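Local coordinates for acidocalcisomal pyrophosphatase (Trypanosoma brucei brucei, PDB 5C5V), which probably hydrolyses inorganic pyrophosphate to phosphate with magnesium ions as cofactor, and carries an EF-hand region joined to its pyrophosphatase domain, at residues Leu21-Pro26 with Asp56-Phe61; Lys6-Arg11 with Met82-Phe87. All coordinates share one frame; numbering follows the deposited sequence.

Contact 1 of 2, residues Leu21-Pro26 with Asp56-Phe61; sequences LGYLTP and DGHVTF
Y23 and H58 lie against each other in a short antiparallel pairing held by one bent backbone bond, an arrangement consistent with the loop-to-loop pairing of an EF-hand pair. Their side chains run alongside and point the same way. The rings stack face to face with an offset, centroids 4.3 Å apart and planes turned by 24°: H58 ND1 sits over the centre of the Y23 ring, whereas Y23 CD1 lies toward the rim of the imidazole. A Y23 chi1 of 60° tucks CG between its own backbone N and carbonyl carbon, which lays the ring over the imidazole. Y23 CB is 3.7 Å from H58 CB.

The backbone hydrogen bond runs from L24 N to V59 O (3.1 Å). Its angle at the hydrogen is 141°, and L24 N approaches from above the carbonyl plane. The same V59 O receives a CA-H...O contact from Y23 CA. Beyond it the buried side chains of L24 and V59 meet through L24 CD1 and V59 CG1, 3.9 Å apart, and L24 also rests on F13 of helix 3-14.

Farther out, D17 takes the backbone N-H groups of L21 and G22 on its two carboxylate oxygens. T25 and T60 are N-caps of the helices that follow, their OG1 atoms bonded to K28 N and K63 N respectively. T60 also returns to the pairing: its CA-H points to G22 O, with 3.4 Å between T60 CA and that oxygen.

Contact 2 of 2, residues Lys6-Arg11 with Met82-Phe87; sequences KKIMSR and MVSADF
R11 reaches from helix 3-14 to the last residue of helix 73-87, where F87 O receives two hydrogen bonds from one guanidinium group. R11 NE lies 3.1 Å from F87 O and R11 NH2 3.0 Å from it, a side-on grip on a single oxygen that lies in the guanidinium plane. NE comes in nearly along the C=O axis; NH2 approaches within the carbonyl plane. The bend at chi3 of R11 (-65°) turns the NE/NH2 edge of the group to the acceptor, while K7 O, one turn earlier, stands over the centre of one guanidinium face.

Apolar contacts fill the crossing, in which the short helical segments pass at 73° with axes 9.7 Å apart. I8 CG2 touches V83 CG1 at 3.8 Å and also packs on F87 CB. M9, bent at chi2 and chi3, brings its SD to within 4.0 Å of V83 CG1, the two side chains crossing at about a right angle. The F87 ring also touches the backbone of R11, with F87 CE1 3.6 Å from R11 O.

Ionic and intersubunit partners lie just outside: R11 NH1 forms a salt bridge with E119, and the F87 ring meets that of H331 of the second subunit. A positive guanidinium facing a carbonyl at the C-terminal end of a helix probably gains from the helix dipole, while the two bonds to F87 O and the salt bridge to E119 should together restrict its rotation.

How the contacts relate
Contacts 1 and 2 have centres 18 Å apart, both in the helical N-terminal part of the chain and away from the pyrophosphate and magnesium sites. Helix 3-14 comes first and leads through a loop into strand 23-24; strand 59-60 runs into helix 61-69, and helix 73-87 comes last of these elements, nesting contact 1 inside the loop that contact 2 closes. F61 joins the two directly, lying against the backbone of helix 3-14: its CZ is 3.6 Å from K6 O, and its CE1 touches M9 O and S10 CA. The paired EF-hand-like loops and the crossing helices thus form one packed unit, with contact 2 nearer the chain centre and touching the second subunit.

Contact 1 of 2, residues Leu21-Pro26 with Asp56-Phe61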
# COMPACT_ATOMS: atom_id res chain seq x y z
N LEU A 21 -12.26 -8.91 38.95
CA LEU A 21 -13.03 -9.89 39.69
C LEU A 21 -14.48 -9.45 39.86
O LEU A 21 -15.37 -10.27 40.06
CB LEU A 21 -12.43 -10.14 41.07
CG LEU A 21 -11.00 -10.67 41.09
CD1 LEU A 21 -10.52 -10.86 42.53
CD2 LEU A 21 -10.88 -11.95 40.25
N GLY A 22 -14.70 -8.13 39.84
CA GLY A 22 -16.02 -7.56 40.06
C GLY A 22 -16.25 -7.14 41.51
O GLY A 22 -17.29 -6.55 41.83
N TYR A 23 -15.29 -7.41 42.39
CA TYR A 23 -15.45 -7.06 43.80
C TYR A 23 -14.10 -6.82 44.48
O TYR A 23 -13.04 -7.09 43.91
CB TYR A 23 -16.22 -8.16 44.54
CG TYR A 23 -15.54 -9.51 44.48
CD1 TYR A 23 -14.75 -9.96 45.52
CD2 TYR A 23 -15.68 -10.32 43.36
CE1 TYR A 23 -14.12 -11.20 45.45
CE2 TYR A 23 -15.06 -11.55 43.28
CZ TYR A 23 -14.28 -11.98 44.32
OH TYR A 23 -13.66 -13.21 44.22
N LEU A 24 -14.13 -6.29 45.70
CA LEU A 24 -12.91 -6.05 46.45
C LEU A 24 -12.66 -7.20 47.40
O LEU A 24 -13.49 -7.49 48.26
CB LEU A 24 -13.00 -4.75 47.26
CG LEU A 24 -12.97 -3.43 46.48
CD1 LEU A 24 -13.13 -2.25 47.44
CD2 LEU A 24 -11.77 -3.28 45.54
N THR A 25 -11.51 -7.85 47.27
CA THR A 25 -11.10 -8.86 48.24
C THR A 25 -10.86 -8.19 49.60
O THR A 25 -10.79 -6.97 49.68
CB THR A 25 -9.83 -9.61 47.78
OG1 THR A 25 -8.73 -8.70 47.74
CG2 THR A 25 -10.01 -10.18 46.37
N PRO A 26 -10.78 -8.98 50.68
CA PRO A 26 -10.54 -8.37 51.99
C PRO A 26 -9.26 -7.53 52.01
O PRO A 26 -9.26 -6.42 52.54
CB PRO A 26 -10.43 -9.57 52.94
CG PRO A 26 -11.26 -10.62 52.27
CD PRO A 26 -11.03 -10.43 50.79
N ASP A 56 -22.66 -5.78 53.14
CA ASP A 56 -23.07 -7.18 53.15
C ASP A 56 -22.62 -7.88 51.86
O ASP A 56 -22.99 -7.46 50.77
CB ASP A 56 -24.58 -7.29 53.35
CG ASP A 56 -25.11 -8.70 53.09
OD1 ASP A 56 -25.21 -9.49 54.05
OD2 ASP A 56 -25.42 -9.01 51.92
N GLY A 57 -21.85 -8.95 52.01
CA GLY A 57 -21.39 -9.73 50.87
C GLY A 57 -20.20 -9.09 50.17
O GLY A 57 -19.39 -8.42 50.81
N HIS A 58 -20.10 -9.30 48.87
CA HIS A 58 -18.96 -8.79 48.12
C HIS A 58 -19.09 -7.30 47.86
O HIS A 58 -20.14 -6.81 47.43
CB HIS A 58 -18.83 -9.51 46.77
CG HIS A 58 -18.46 -10.96 46.90
ND1 HIS A 58 -18.33 -11.79 45.80
CD2 HIS A 58 -18.17 -11.72 47.98
CE1 HIS A 58 -17.99 -13.00 46.21
NE2 HIS A 58 -17.89 -12.98 47.53
N VAL A 59 -18.01 -6.57 48.10
CA VAL A 59 -17.99 -5.15 47.80
C VAL A 59 -17.85 -4.93 46.30
O VAL A 59 -16.75 -4.73 45.79
CB VAL A 59 -16.85 -4.43 48.54
CG1 VAL A 59 -16.87 -2.95 48.24
CG2 VAL A 59 -16.96 -4.67 50.03
N THR A 60 -18.98 -4.98 45.60
CA THR A 60 -19.00 -4.68 44.17
C THR A 60 -18.73 -3.20 43.99
O THR A 60 -18.73 -2.45 44.96
CB THR A 60 -20.36 -5.05 43.55
OG1 THR A 60 -21.39 -4.21 44.10
CG2 THR A 60 -20.69 -6.51 43.84
N PHE A 61 -18.49 -2.75 42.76
CA PHE A 61 -18.28 -1.32 42.58
C PHE A 61 -19.55 -0.59 42.98
O PHE A 61 -19.51 0.49 43.59
CB PHE A 61 -17.91 -0.95 41.15
CG PHE A 61 -17.98 0.52 40.89
CD1 PHE A 61 -17.16 1.39 41.59
CD2 PHE A 61 -18.89 1.05 39.99
CE1 PHE A 61 -17.23 2.76 41.39
CE2 PHE A 61 -18.97 2.42 39.78
CZ PHE A 61 -18.13 3.28 40.48

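Contact 2 of 2, residues Lys6-Arg11 with Met82-Phe87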
# COMPACT_ATOMS: atom_id res chain seq x y z
N LYS A 6 -18.49 9.57 39.38
CA LYS A 6 -18.70 8.13 39.37
C LYS A 6 -17.65 7.40 38.51
O LYS A 6 -17.18 6.32 38.87
CB LYS A 6 -20.11 7.80 38.89
CG LYS A 6 -20.42 6.32 38.94
CD LYS A 6 -21.86 6.05 38.56
CE LYS A 6 -22.23 4.62 38.92
NZ LYS A 6 -23.66 4.33 38.65
N LYS A 7 -17.28 8.00 37.38
CA LYS A 7 -16.29 7.40 36.50
C LYS A 7 -14.89 7.46 37.10
O LYS A 7 -14.13 6.50 37.02
CB LYS A 7 -16.30 8.10 35.13
CG LYS A 7 -17.57 7.83 34.34
CD LYS A 7 -17.41 8.20 32.89
CE LYS A 7 -18.73 8.10 32.15
NZ LYS A 7 -19.06 6.68 31.79
N ILE A 8 -14.58 8.57 37.74
CA ILE A 8 -13.34 8.69 38.50
C ILE A 8 -13.24 7.58 39.54
O ILE A 8 -12.20 6.94 39.67
CB ILE A 8 -13.24 10.07 39.19
CG1 ILE A 8 -13.06 11.17 38.14
CG2 ILE A 8 -12.10 10.08 40.20
CD1 ILE A 8 -12.96 12.56 38.70
N MET A 9 -14.33 7.34 40.27
CA MET A 9 -14.32 6.34 41.33
C MET A 9 -14.31 4.93 40.74
O MET A 9 -13.81 4.00 41.36
CB MET A 9 -15.55 6.50 42.24
CG MET A 9 -15.57 7.80 43.01
SD MET A 9 -14.12 8.06 44.03
CE MET A 9 -14.39 6.90 45.37
N SER A 10 -14.86 4.80 39.54
CA SER A 10 -14.85 3.53 38.83
C SER A 10 -13.43 3.15 38.38
O SER A 10 -13.05 1.98 38.46
CB SER A 10 -15.79 3.59 37.64
OG SER A 10 -15.93 2.31 37.08
N ARG A 11 -12.65 4.12 37.92
CA ARG A 11 -11.25 3.87 37.59
C ARG A 11 -10.43 3.64 38.87
O ARG A 11 -9.51 2.82 38.89
CB ARG A 11 -10.66 5.03 36.78
CG ARG A 11 -11.21 5.12 35.37
CD ARG A 11 -10.46 6.14 34.53
NE ARG A 11 -10.66 7.50 35.03
CZ ARG A 11 -11.63 8.30 34.64
NH1 ARG A 11 -12.49 7.90 33.71
NH2 ARG A 11 -11.74 9.52 35.15
N MET A 82 -7.22 14.24 46.47
CA MET A 82 -6.17 13.30 46.12
C MET A 82 -6.64 12.36 45.02
O MET A 82 -5.97 12.19 44.01
CB MET A 82 -5.71 12.50 47.34
CG MET A 82 -4.77 11.34 46.98
SD MET A 82 -4.50 10.16 48.32
CE MET A 82 -6.18 9.77 48.82
N VAL A 83 -7.82 11.77 45.22
CA VAL A 83 -8.42 10.86 44.25
C VAL A 83 -8.50 11.51 42.88
O VAL A 83 -8.12 10.91 41.87
CB VAL A 83 -9.84 10.44 44.68
CG1 VAL A 83 -10.50 9.63 43.58
CG2 VAL A 83 -9.79 9.65 45.98
N SER A 84 -8.98 12.75 42.86
CA SER A 84 -9.18 13.47 41.61
C SER A 84 -7.87 13.69 40.88
O SER A 84 -7.81 13.58 39.66
CB SER A 84 -9.87 14.81 41.87
OG SER A 84 -10.38 15.36 40.67
N ALA A 85 -6.81 14.00 41.62
CA ALA A 85 -5.50 14.21 41.02
C ALA A 85 -4.96 12.93 40.36
O ALA A 85 -4.33 12.98 39.30
CB ALA A 85 -4.52 14.71 42.07
N ASP A 86 -5.21 11.79 41.00
CA ASP A 86 -4.66 10.53 40.55
C ASP A 86 -5.51 9.85 39.47
O ASP A 86 -4.98 9.17 38.61
CB ASP A 86 -4.50 9.58 41.74
CG ASP A 86 -3.34 9.96 42.62
OD1 ASP A 86 -2.40 10.60 42.10
OD2 ASP A 86 -3.34 9.60 43.82
N PHE A 87 -6.82 10.07 39.50
CA PHE A 87 -7.72 9.27 38.69
C PHE A 87 -8.64 10.05 37.76
O PHE A 87 -9.42 9.45 37.03
CB PHE A 87 -8.55 8.36 39.59
CG PHE A 87 -7.78 7.19 40.13
CD1 PHE A 87 -7.57 6.06 39.34
CD2 PHE A 87 -7.25 7.22 41.41
CE1 PHE A 87 -6.85 4.99 39.82
CE2 PHE A 87 -6.53 6.15 41.90
CZ PHE A 87 -6.32 5.03 41.10